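PDB 3AFO: NADH kinase POS5, mitochondrial from Saccharomyces cerevisiae, which phosphorylates NADH and NAD(+) with ATP, preferring NADH about twofold, and is a key source of the cellular reductant NADPH. Local coordinates for residues G122-I127 with G151-P155; I127-V131 with A198-I202; H177-L181 with L234-T238; R180-K186 with E316-E322. All blocks are in the same frame, centred on the assembly; numbering follows the deposited sequence.

Contact 1 of 4, residues G122-I127 with G151-P155; sequences GGDGTI and GFLSP. With NAI (1,4-dihydronicotinamide adenine dinucleotide), chain C.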
# COMPACT_ATOMS: atom_id res chain seq x y z
N GLY A 122 5.65 32.37 6.16
CA GLY A 122 6.42 31.38 5.42
C GLY A 122 5.63 30.13 5.11
O GLY A 122 4.55 30.19 4.52
N GLY A 123 6.18 28.99 5.52
CA GLY A 123 5.57 27.68 5.26
C GLY A 123 5.43 26.83 6.51
O GLY A 123 5.40 27.35 7.63
N ASP A 124 5.33 25.51 6.31
CA ASP A 124 5.13 24.57 7.40
C ASP A 124 6.29 24.59 8.37
O ASP A 124 6.09 24.62 9.58
CB ASP A 124 4.86 23.17 6.86
CG ASP A 124 3.54 23.07 6.11
OD1 ASP A 124 2.61 23.87 6.39
OD2 ASP A 124 3.42 22.19 5.24
N GLY A 125 7.51 24.62 7.82
CA GLY A 125 8.73 24.70 8.62
C GLY A 125 8.77 25.93 9.53
O GLY A 125 9.28 25.87 10.64
N THR A 126 8.19 27.04 9.06
CA THR A 126 8.14 28.28 9.82
C THR A 126 7.29 28.13 11.08
O THR A 126 7.72 28.51 12.17
CB THR A 126 7.64 29.47 8.97
OG1 THR A 126 8.26 29.42 7.68
CG2 THR A 126 7.98 30.80 9.65
N ILE A 127 6.10 27.57 10.92
CA ILE A 127 5.25 27.21 12.05
C ILE A 127 5.99 26.26 13.01
O ILE A 127 6.06 26.53 14.21
CB ILE A 127 3.94 26.54 11.58
CG1 ILE A 127 3.17 27.47 10.64
CG2 ILE A 127 3.07 26.13 12.76
CD1 ILE A 127 1.90 26.86 10.10
N GLY A 151 2.72 25.17 1.56
CA GLY A 151 2.77 24.01 2.43
C GLY A 151 1.33 23.67 2.74
O GLY A 151 0.42 24.06 2.00
N PHE A 152 1.11 22.96 3.84
CA PHE A 152 -0.21 22.48 4.20
C PHE A 152 -0.86 23.23 5.37
O PHE A 152 -2.07 23.38 5.40
CB PHE A 152 -0.15 20.98 4.50
CG PHE A 152 -1.50 20.35 4.77
CD1 PHE A 152 -2.38 20.07 3.71
CD2 PHE A 152 -1.89 20.01 6.06
CE1 PHE A 152 -3.62 19.47 3.94
CE2 PHE A 152 -3.13 19.40 6.31
CZ PHE A 152 -4.01 19.13 5.24
N LEU A 153 -0.04 23.69 6.32
CA LEU A 153 -0.56 24.14 7.63
C LEU A 153 -1.04 25.59 7.73
O LEU A 153 -1.99 25.87 8.48
CB LEU A 153 0.45 23.84 8.75
CG LEU A 153 0.85 22.36 8.93
CD1 LEU A 153 1.96 22.21 9.95
CD2 LEU A 153 -0.34 21.49 9.32
N SER A 154 -0.41 26.51 7.00
CA SER A 154 -0.79 27.93 7.06
C SER A 154 -2.11 28.18 6.32
O SER A 154 -2.16 28.06 5.10
CB SER A 154 0.31 28.82 6.46
OG SER A 154 1.57 28.55 7.05
N PRO A 155 -3.18 28.55 7.06
CA PRO A 155 -4.47 28.67 6.39
C PRO A 155 -4.71 30.00 5.64
O PRO A 155 -5.68 30.08 4.88
CB PRO A 155 -5.49 28.55 7.55
CG PRO A 155 -4.68 28.24 8.78
CD PRO A 155 -3.31 28.78 8.51
PA NAI C . 10.94 20.33 4.75
O1A NAI C . 10.69 21.55 3.92
O2A NAI C . 12.30 19.52 4.40
O5B NAI C . 9.82 19.24 4.57
C5B NAI C . 8.55 19.68 4.60
C4B NAI C . 7.84 19.18 3.40
O4B NAI C . 6.74 18.48 4.05
C3B NAI C . 7.29 20.50 2.86
O3B NAI C . 6.78 20.30 1.54
C2B NAI C . 6.17 20.77 3.86
O2B NAI C . 5.14 21.58 3.29
C1B NAI C . 5.60 19.37 4.08
N9A NAI C . 4.95 19.26 5.42
C8A NAI C . 5.51 19.48 6.62
N7A NAI C . 4.59 19.27 7.57
C5A NAI C . 3.45 18.91 6.98
C6A NAI C . 2.18 18.56 7.44
N6A NAI C . 1.86 18.53 8.75
N1A NAI C . 1.25 18.24 6.52
C2A NAI C . 1.51 18.25 5.22
N3A NAI C . 2.71 18.57 4.76
C4A NAI C . 3.69 18.91 5.61
O3 NAI C . 11.08 20.66 6.37
PN NAI C . 9.97 21.48 7.20
O1N NAI C . 9.10 22.26 6.27
O2N NAI C . 10.73 22.09 8.32
O5D NAI C . 8.98 20.35 7.85
C5D NAI C . 9.51 19.30 8.64
C4D NAI C . 8.79 18.00 8.31
O4D NAI C . 9.39 17.49 7.10
C3D NAI C . 9.06 16.89 9.31
O3D NAI C . 8.21 17.00 10.45
C2D NAI C . 8.72 15.64 8.47
O2D NAI C . 7.37 15.23 8.73
C1D NAI C . 8.82 16.18 7.01
N1N NAI C . 9.73 15.28 6.26
C2N NAI C . 9.18 14.56 5.21
C3N NAI C . 9.95 13.67 4.48
C7N NAI C . 9.28 12.91 3.31
O7N NAI C . 9.91 12.14 2.58
N7N NAI C . 8.00 13.15 3.15
C4N NAI C . 11.31 13.52 4.80
C5N NAI C . 11.88 14.25 5.87
C6N NAI C . 11.10 15.13 6.62
O HOH W 1 2.17 26.33 5.62
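Asp124, in the first turn of helix 124-132, turns its carboxylate onto the backbone of Phe152 and Leu153. Its CB passes the adenine of the bound NADH, 3.8 Å from NAI C8A. CG lies beside the backbone N and anti to the carbonyl carbon (chi1 -67°), which aims the carboxylate at the loop 151-155. At the tip the two oxygens divide the work. OD1 accepts Leu153 N at 2.7 Å, met on the syn side but 21° out of the carboxylate plane, and accepts a hydrogen bond from water 1 at 2.6 Å; that water also accepts Ser154 N. OD2 uses its syn lone pair for Phe152 N (2.8 Å, 168° at the hydrogen) and receives the adenosine ribose hydroxyl NAI O2B at 2.7 Å. Gly151 CA lies 3.4 Å from OD2, and a CB there would clash with it. With an asparagine here, whichever oxygen becomes NH2 faces a backbone N-H, so one of the two bonds to the loop would probably be lost, and with it the charge beside the ribose hydroxyl. Beyond the carboxylate, Ile127 CD1 packs on Leu153 CB at 3.6 Å, while Phe152 CB rests against NAI C2A at 3.3 Å. Gly122 to Gly125 spell the GGDG motif of NAD kinases, which here joins the helix start, the loop and the adenosine ribose of the dinucleotide.

Contact 2 of 4, residues I127-V131 with A198-I202; sequences ILHGV and AMNDI. With NAI (1,4-dihydronicotinamide adenine dinucleotide), chain C.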
# COMPACT_ATOMS: atom_id res chain seq x y z
N ILE A 127 6.10 27.57 10.92
CA ILE A 127 5.25 27.21 12.05
C ILE A 127 5.99 26.26 13.01
O ILE A 127 6.06 26.53 14.21
CB ILE A 127 3.94 26.54 11.58
CG1 ILE A 127 3.17 27.47 10.64
CG2 ILE A 127 3.07 26.13 12.76
CD1 ILE A 127 1.90 26.86 10.10
N LEU A 128 6.54 25.17 12.47
CA LEU A 128 7.23 24.16 13.27
C LEU A 128 8.35 24.74 14.16
O LEU A 128 8.38 24.50 15.37
CB LEU A 128 7.75 23.01 12.38
CG LEU A 128 6.67 22.12 11.74
CD1 LEU A 128 7.35 20.99 10.98
CD2 LEU A 128 5.71 21.55 12.76
N HIS A 129 9.26 25.51 13.56
CA HIS A 129 10.34 26.14 14.32
C HIS A 129 9.83 27.18 15.32
O HIS A 129 10.36 27.29 16.42
CB HIS A 129 11.40 26.75 13.39
CG HIS A 129 11.91 25.81 12.34
ND1 HIS A 129 12.44 26.25 11.14
CD2 HIS A 129 11.95 24.46 12.30
CE1 HIS A 129 12.80 25.21 10.41
NE2 HIS A 129 12.50 24.11 11.09
N GLY A 130 8.80 27.93 14.93
CA GLY A 130 8.19 28.92 15.81
C GLY A 130 7.57 28.31 17.06
O GLY A 130 7.85 28.72 18.17
N VAL A 131 6.74 27.29 16.86
CA VAL A 131 6.12 26.57 17.97
C VAL A 131 7.18 25.87 18.84
O VAL A 131 7.09 25.85 20.07
CB VAL A 131 5.05 25.58 17.45
CG1 VAL A 131 4.57 24.64 18.56
CG2 VAL A 131 3.89 26.35 16.85
N ALA A 198 7.07 17.88 19.93
CA ALA A 198 6.78 17.70 18.51
C ALA A 198 5.36 18.07 18.15
O ALA A 198 4.41 17.62 18.79
CB ALA A 198 7.07 16.25 18.07
N MET A 199 5.23 18.87 17.10
CA MET A 199 3.92 19.21 16.54
C MET A 199 3.55 18.23 15.41
O MET A 199 2.38 17.88 15.25
CB MET A 199 3.97 20.64 16.03
CG MET A 199 2.79 21.09 15.25
SD MET A 199 2.91 22.88 15.00
CE MET A 199 1.33 23.13 14.23
N ASN A 200 4.56 17.83 14.64
CA ASN A 200 4.41 16.91 13.52
C ASN A 200 4.77 15.49 13.91
O ASN A 200 3.91 14.59 13.92
CB ASN A 200 5.37 17.32 12.40
CG ASN A 200 4.70 17.95 11.20
OD1 ASN A 200 5.35 18.17 10.18
ND2 ASN A 200 3.40 18.25 11.31
N ASP A 201 6.04 15.29 14.21
CA ASP A 201 6.55 13.95 14.37
C ASP A 201 7.88 13.83 15.08
O ASP A 201 8.63 14.80 15.23
CB ASP A 201 6.63 13.25 13.01
CG ASP A 201 7.25 14.12 11.92
OD1 ASP A 201 8.17 14.93 12.21
OD2 ASP A 201 6.81 13.97 10.76
N ILE A 202 8.16 12.60 15.48
CA ILE A 202 9.44 12.18 15.99
C ILE A 202 9.84 11.00 15.13
O ILE A 202 9.06 10.04 14.97
CB ILE A 202 9.34 11.76 17.46
CG1 ILE A 202 8.93 12.97 18.31
CG2 ILE A 202 10.68 11.13 17.95
CD1 ILE A 202 7.95 12.66 19.44
PA NAI C . 10.94 20.33 4.75
O1A NAI C . 10.69 21.55 3.92
O2A NAI C . 12.30 19.52 4.40
O5B NAI C . 9.82 19.24 4.57
C5B NAI C . 8.55 19.68 4.60
C4B NAI C . 7.84 19.18 3.40
O4B NAI C . 6.74 18.48 4.05
C3B NAI C . 7.29 20.50 2.86
O3B NAI C . 6.78 20.30 1.54
C2B NAI C . 6.17 20.77 3.86
O2B NAI C . 5.14 21.58 3.29
C1B NAI C . 5.60 19.37 4.08
N9A NAI C . 4.95 19.26 5.42
C8A NAI C . 5.51 19.48 6.62
N7A NAI C . 4.59 19.27 7.57
C5A NAI C . 3.45 18.91 6.98
C6A NAI C . 2.18 18.56 7.44
N6A NAI C . 1.86 18.53 8.75
N1A NAI C . 1.25 18.24 6.52
C2A NAI C . 1.51 18.25 5.22
N3A NAI C . 2.71 18.57 4.76
C4A NAI C . 3.69 18.91 5.61
O3 NAI C . 11.08 20.66 6.37
PN NAI C . 9.97 21.48 7.20
O1N NAI C . 9.10 22.26 6.27
O2N NAI C . 10.73 22.09 8.32
O5D NAI C . 8.98 20.35 7.85
C5D NAI C . 9.51 19.30 8.64
C4D NAI C . 8.79 18.00 8.31
O4D NAI C . 9.39 17.49 7.10
C3D NAI C . 9.06 16.89 9.31
O3D NAI C . 8.21 17.00 10.45
C2D NAI C . 8.72 15.64 8.47
O2D NAI C . 7.37 15.23 8.73
C1D NAI C . 8.82 16.18 7.01
N1N NAI C . 9.73 15.28 6.26
C2N NAI C . 9.18 14.56 5.21
C3N NAI C . 9.95 13.67 4.48
C7N NAI C . 9.28 12.91 3.31
O7N NAI C . 9.91 12.14 2.58
N7N NAI C . 8.00 13.15 3.15
C4N NAI C . 11.31 13.52 4.80
C5N NAI C . 11.88 14.25 5.87
C6N NAI C . 11.10 15.13 6.62
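Met199 reaches across to the side chains of helix 124-132, and apolar packing carries the contact. Its CG stands anti to the backbone N (chi1 171°) and the chain runs on extended, so successive atoms meet different helix residues. Leu128 CD2 packs along the chain, 3.8 Å from Met199 CB and equally near SD. Farther along, Val131 CG2 approaches Met199 SD at 4.1 Å, its side chain crossing at about a right angle. The terminal CE ends on Ile127 CG2 at 3.8 Å. All of these side chains are buried. Leu128 also sends its other methyl to the bound NADH, CD1 lying 3.6 Å from NAI O5D, and packs across Asn200.

The polar interactions belong to the ligand and to the turn itself. Asp201 OD2 accepts the nicotinamide ribose hydroxyl NAI O2D, and Asp304 binds the backbone N-H groups of Met199, Asn200 and Asp201. Asn200 and Asp201 form the Asn-Glu/Asp motif of NAD kinases. Through Met199 and Leu128, that motif is packed against the helix that begins within GGDG, at the dinucleotide site between the N-terminal alpha/beta domain and the C-terminal beta domain.

Contact 3 of 4, residues H177-L181 with L234-T238; sequences HRTRL and LATPT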
# COMPACT_ATOMS: atom_id res chain seq x y z
N HIS A 177 -7.40 23.20 17.85
CA HIS A 177 -6.45 22.64 18.79
C HIS A 177 -5.66 21.49 18.17
O HIS A 177 -6.25 20.58 17.58
CB HIS A 177 -7.16 22.18 20.07
CG HIS A 177 -6.24 21.58 21.07
ND1 HIS A 177 -5.44 22.35 21.89
CD2 HIS A 177 -5.96 20.29 21.37
CE1 HIS A 177 -4.72 21.56 22.66
NE2 HIS A 177 -5.01 20.31 22.37
N ARG A 178 -4.34 21.57 18.26
CA ARG A 178 -3.47 20.50 17.79
C ARG A 178 -2.65 20.04 18.98
O ARG A 178 -2.06 20.86 19.68
CB ARG A 178 -2.54 20.99 16.68
CG ARG A 178 -3.22 21.53 15.42
CD ARG A 178 -2.16 21.97 14.40
NE ARG A 178 -2.69 22.55 13.16
CZ ARG A 178 -3.22 21.86 12.16
NH1 ARG A 178 -3.36 20.53 12.24
NH2 ARG A 178 -3.66 22.49 11.08
N THR A 179 -2.60 18.73 19.19
CA THR A 179 -1.88 18.15 20.32
C THR A 179 -0.38 18.06 20.03
O THR A 179 0.04 18.14 18.88
CB THR A 179 -2.44 16.75 20.66
OG1 THR A 179 -1.71 16.19 21.75
CG2 THR A 179 -2.33 15.84 19.46
N ARG A 180 0.41 17.91 21.09
CA ARG A 180 1.87 17.80 20.99
C ARG A 180 2.34 16.47 21.57
O ARG A 180 1.77 15.97 22.55
CB ARG A 180 2.54 18.91 21.80
CG ARG A 180 2.52 20.29 21.16
CD ARG A 180 3.50 21.23 21.88
NE ARG A 180 3.06 21.55 23.24
CZ ARG A 180 3.73 22.32 24.10
NH1 ARG A 180 4.88 22.88 23.75
NH2 ARG A 180 3.24 22.54 25.32
N LEU A 181 3.39 15.92 20.96
CA LEU A 181 4.10 14.77 21.51
C LEU A 181 5.34 15.22 22.30
O LEU A 181 5.90 16.30 22.06
CB LEU A 181 4.53 13.80 20.41
CG LEU A 181 3.47 13.04 19.60
CD1 LEU A 181 4.14 12.16 18.55
CD2 LEU A 181 2.58 12.20 20.49
N LEU A 234 6.88 8.44 14.52
CA LEU A 234 5.77 8.61 15.45
C LEU A 234 5.19 10.00 15.19
O LEU A 234 5.92 10.99 15.28
CB LEU A 234 6.26 8.50 16.89
CG LEU A 234 6.98 7.17 17.16
CD1 LEU A 234 7.75 7.17 18.45
CD2 LEU A 234 6.01 5.99 17.11
N ALA A 235 3.90 10.07 14.86
CA ALA A 235 3.32 11.33 14.38
C ALA A 235 2.05 11.68 15.12
O ALA A 235 1.31 10.80 15.57
CB ALA A 235 3.06 11.28 12.87
N THR A 236 1.82 12.98 15.27
CA THR A 236 0.52 13.46 15.68
C THR A 236 -0.40 13.34 14.47
O THR A 236 0.09 13.15 13.35
CB THR A 236 0.58 14.96 16.04
OG1 THR A 236 1.05 15.68 14.89
CG2 THR A 236 1.52 15.21 17.23
N PRO A 237 -1.72 13.50 14.68
CA PRO A 237 -2.66 13.63 13.56
C PRO A 237 -2.27 14.77 12.62
O PRO A 237 -2.37 14.61 11.40
CB PRO A 237 -3.98 13.93 14.27
CG PRO A 237 -3.83 13.14 15.58
CD PRO A 237 -2.42 13.47 15.98
N THR A 238 -1.81 15.89 13.17
CA THR A 238 -1.25 16.97 12.35
C THR A 238 -0.12 16.44 11.44
O THR A 238 -0.08 16.74 10.24
CB THR A 238 -0.75 18.15 13.23
OG1 THR A 238 -1.88 18.77 13.85
CG2 THR A 238 0.01 19.19 12.40
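Leu181 and Thr236 form a tight, buried part of the contact: their side chains slide past each other in opposite directions, with Leu181 CG 3.8 Å from Thr236 CG2. The same Thr236 methyl also touches the backbone, 3.7 Å from Thr179 O. Leu181 CD1 continues along the second segment and settles over its main chain, 3.9 Å from Leu234 O and 4.0 Å from Ala235 C. Thr236 holds OG1 between its backbone N and carbonyl carbon (chi1 58°), which presents the methyl to Leu181 and turns the hydroxyl to the backbone of Met199 and Asn200.

The packing thins between Thr179 and Pro237, which meet only lightly, and Thr179 and Arg178 are partly exposed; the Thr179 hydroxyl is engaged elsewhere, by Asn321. Beyond this gap the buried Thr238 is gripped again. Arg178, extended from CG to NE, crosses Thr238 at about a right angle, and its NH1 donates to Thr238 OG1 at 2.8 Å, the hydroxyl sitting at the guanidinium edge 18° out of plane. The aliphatic part is also close, Arg178 CD lying 3.3 Å from Thr238 OG1. A methionine in its place has no N-H to offer, so the Thr238 hydroxyl would probably lose this donor and be freer to turn.

Thr238 O meanwhile binds the adenine amino group of NADH. The touching parts run nearly antiparallel, 167° apart, at a break in strand 174-186 and the end of strand 231-235, which belong to different sheets; Ile259 of strand 258-266 lies against Leu181, and Cys356 of strand 354-357 against Arg178.

Contact 4 of 4, residues R180-K186 with E316-E322; sequences RLECHLK and EIYVINE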
# COMPACT_ATOMS: atom_id res chain seq x y z
N ARG A 180 0.41 17.91 21.09
CA ARG A 180 1.87 17.80 20.99
C ARG A 180 2.34 16.47 21.57
O ARG A 180 1.77 15.97 22.55
CB ARG A 180 2.54 18.91 21.80
CG ARG A 180 2.52 20.29 21.16
CD ARG A 180 3.50 21.23 21.88
NE ARG A 180 3.06 21.55 23.24
CZ ARG A 180 3.73 22.32 24.10
NH1 ARG A 180 4.88 22.88 23.75
NH2 ARG A 180 3.24 22.54 25.32
N LEU A 181 3.39 15.92 20.96
CA LEU A 181 4.10 14.77 21.51
C LEU A 181 5.34 15.22 22.30
O LEU A 181 5.90 16.30 22.06
CB LEU A 181 4.53 13.80 20.41
CG LEU A 181 3.47 13.04 19.60
CD1 LEU A 181 4.14 12.16 18.55
CD2 LEU A 181 2.58 12.20 20.49
N GLU A 182 5.76 14.38 23.23
CA GLU A 182 7.01 14.56 23.95
C GLU A 182 7.94 13.41 23.62
O GLU A 182 7.53 12.25 23.70
CB GLU A 182 6.77 14.59 25.46
CG GLU A 182 6.12 15.84 25.97
CD GLU A 182 6.09 15.88 27.49
OE1 GLU A 182 6.72 15.02 28.15
OE2 GLU A 182 5.41 16.77 28.03
N CYS A 183 9.16 13.74 23.23
CA CYS A 183 10.21 12.75 23.06
C CYS A 183 11.19 12.85 24.22
O CYS A 183 11.76 13.92 24.47
CB CYS A 183 10.94 12.96 21.73
SG CYS A 183 12.33 11.87 21.44
N HIS A 184 11.38 11.75 24.94
CA HIS A 184 12.37 11.67 26.02
C HIS A 184 13.53 10.79 25.55
O HIS A 184 13.36 9.59 25.36
CB HIS A 184 11.74 11.06 27.27
CG HIS A 184 10.69 11.93 27.91
ND1 HIS A 184 9.56 12.35 27.24
CD2 HIS A 184 10.60 12.44 29.15
CE1 HIS A 184 8.83 13.09 28.04
NE2 HIS A 184 9.43 13.16 29.21
N LEU A 185 14.69 11.40 25.31
CA LEU A 185 15.87 10.63 24.92
C LEU A 185 16.69 10.23 26.14
O LEU A 185 17.13 11.08 26.91
CB LEU A 185 16.72 11.40 23.91
CG LEU A 185 18.10 10.81 23.55
CD1 LEU A 185 17.98 9.50 22.79
CD2 LEU A 185 18.92 11.80 22.74
N LYS A 186 16.89 8.92 26.30
CA LYS A 186 17.72 8.36 27.36
C LYS A 186 18.92 7.67 26.74
O LYS A 186 18.79 6.57 26.18
CB LYS A 186 16.91 7.35 28.18
CG LYS A 186 17.69 6.67 29.31
CD LYS A 186 16.97 5.40 29.75
CE LYS A 186 17.70 4.69 30.88
NZ LYS A 186 17.56 3.20 30.75
N GLU A 316 17.67 4.85 23.99
CA GLU A 316 16.21 4.69 23.86
C GLU A 316 15.54 6.03 23.77
O GLU A 316 16.01 7.01 24.40
CB GLU A 316 15.60 4.00 25.07
CG GLU A 316 16.19 2.68 25.49
CD GLU A 316 15.65 2.27 26.85
OE1 GLU A 316 15.36 3.17 27.67
OE2 GLU A 316 15.52 1.06 27.12
N ILE A 317 14.44 6.08 23.03
CA ILE A 317 13.51 7.20 23.15
C ILE A 317 12.19 6.73 23.76
O ILE A 317 11.75 5.62 23.50
CB ILE A 317 13.26 7.95 21.79
CG1 ILE A 317 12.76 6.99 20.69
CG2 ILE A 317 14.54 8.67 21.34
CD1 ILE A 317 12.23 7.72 19.43
N TYR A 318 11.60 7.59 24.59
CA TYR A 318 10.27 7.40 25.15
C TYR A 318 9.37 8.47 24.54
O TYR A 318 9.73 9.65 24.51
CB TYR A 318 10.27 7.57 26.67
CG TYR A 318 11.06 6.53 27.41
CD1 TYR A 318 10.42 5.52 28.14
CD2 TYR A 318 12.46 6.55 27.40
CE1 TYR A 318 11.15 4.55 28.83
CE2 TYR A 318 13.20 5.59 28.10
CZ TYR A 318 12.55 4.61 28.81
OH TYR A 318 13.30 3.66 29.47
N VAL A 319 8.22 8.05 24.03
CA VAL A 319 7.32 8.99 23.36
C VAL A 319 5.94 8.89 23.96
O VAL A 319 5.36 7.81 24.06
CB VAL A 319 7.28 8.76 21.82
CG1 VAL A 319 6.25 9.68 21.18
CG2 VAL A 319 8.66 9.02 21.20
N ILE A 320 5.43 10.04 24.38
CA ILE A 320 4.11 10.14 24.98
C ILE A 320 3.45 11.42 24.46
O ILE A 320 4.12 12.33 23.97
CB ILE A 320 4.15 10.21 26.56
CG1 ILE A 320 5.07 11.34 27.06
CG2 ILE A 320 4.53 8.86 27.18
CD1 ILE A 320 4.85 11.73 28.56
N ASN A 321 2.13 11.48 24.58
CA ASN A 321 1.39 12.72 24.38
C ASN A 321 1.66 13.66 25.55
O ASN A 321 1.92 13.19 26.67
CB ASN A 321 -0.10 12.42 24.30
CG ASN A 321 -0.88 13.52 23.62
OD1 ASN A 321 -1.91 13.97 24.12
ND2 ASN A 321 -0.39 13.96 22.47
N GLU A 322 1.62 14.96 25.29
CA GLU A 322 1.77 15.98 26.34
C GLU A 322 0.84 15.73 27.55
O GLU A 322 1.27 15.83 28.71
CB GLU A 322 1.49 17.35 25.74
CG GLU A 322 1.96 18.51 26.58
CD GLU A 322 1.44 19.84 26.09
OE1 GLU A 322 0.91 19.89 24.95
OE2 GLU A 322 1.56 20.83 26.84
O HOH W 2 -1.01 18.55 23.64
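Arg180 and Glu322 meet with their flat groups nearly perpendicular, guanidinium and carboxylate planes 82° apart. A bend at chi3 (-68°) brings the arginine head round, so that NH2 reaches Glu322 OE2 at 2.8 Å from well above the carboxylate plane; NE to Glu322 OE1 is the weak second bond of this salt bridge. Water 2 joins Arg180 N to Glu322 OE1, and Gly353 N also binds that oxygen. From here strands 181-186 and 316-321 run antiparallel as neighbours in the large antiparallel sheet of the beta-sandwich part, paired from Leu181-Asn321 to Lys186-Glu316. The hydrogen-bonded pairs are Glu182-Ile320, His184-Tyr318 and Lys186-Glu316; in the first, Glu182 N meets Ile320 O at 2.7 Å, almost straight. On their face His184 and Tyr318 touch by their CB atoms at 3.8 Å, and the Tyr318 ring turns an edge to His184 O. Lys186, in one of its two conformers, lies alongside Glu316, pointing the same way, while Glu316 OE2 is paired with Arg283. The other face is apolar. There Ile317 CG2 sits between two side chains, 3.9 Å from Cys183 SG and 3.8 Å from Leu185 CD1, and Leu204 of strand 201-205 also packs on Ile317.

Contacts 1 and 2 share Ile127 and helix 124-132, and both touch NADH: contact 1 at the adenosine ribose and adenine, contact 2 at the nicotinamide ribose and beside the adenine, with centres about 10 Å apart. Contact 3 lies about 9 Å from contact 2, centre to centre, and is probably hydrogen-bonded to it through Ile202 O and Leu234 N (2.7 Å). It also meets contact 1, Leu153 CD2 lying 3.9 Å from Thr238 CG2. Contact 4 takes up strand 174-186 where contact 3 leaves it, sharing Arg180 and Leu181; the Leu181 side chain is about 10 Å from a bound NADH, and the centres of contacts 1 and 4 are about 24 Å apart.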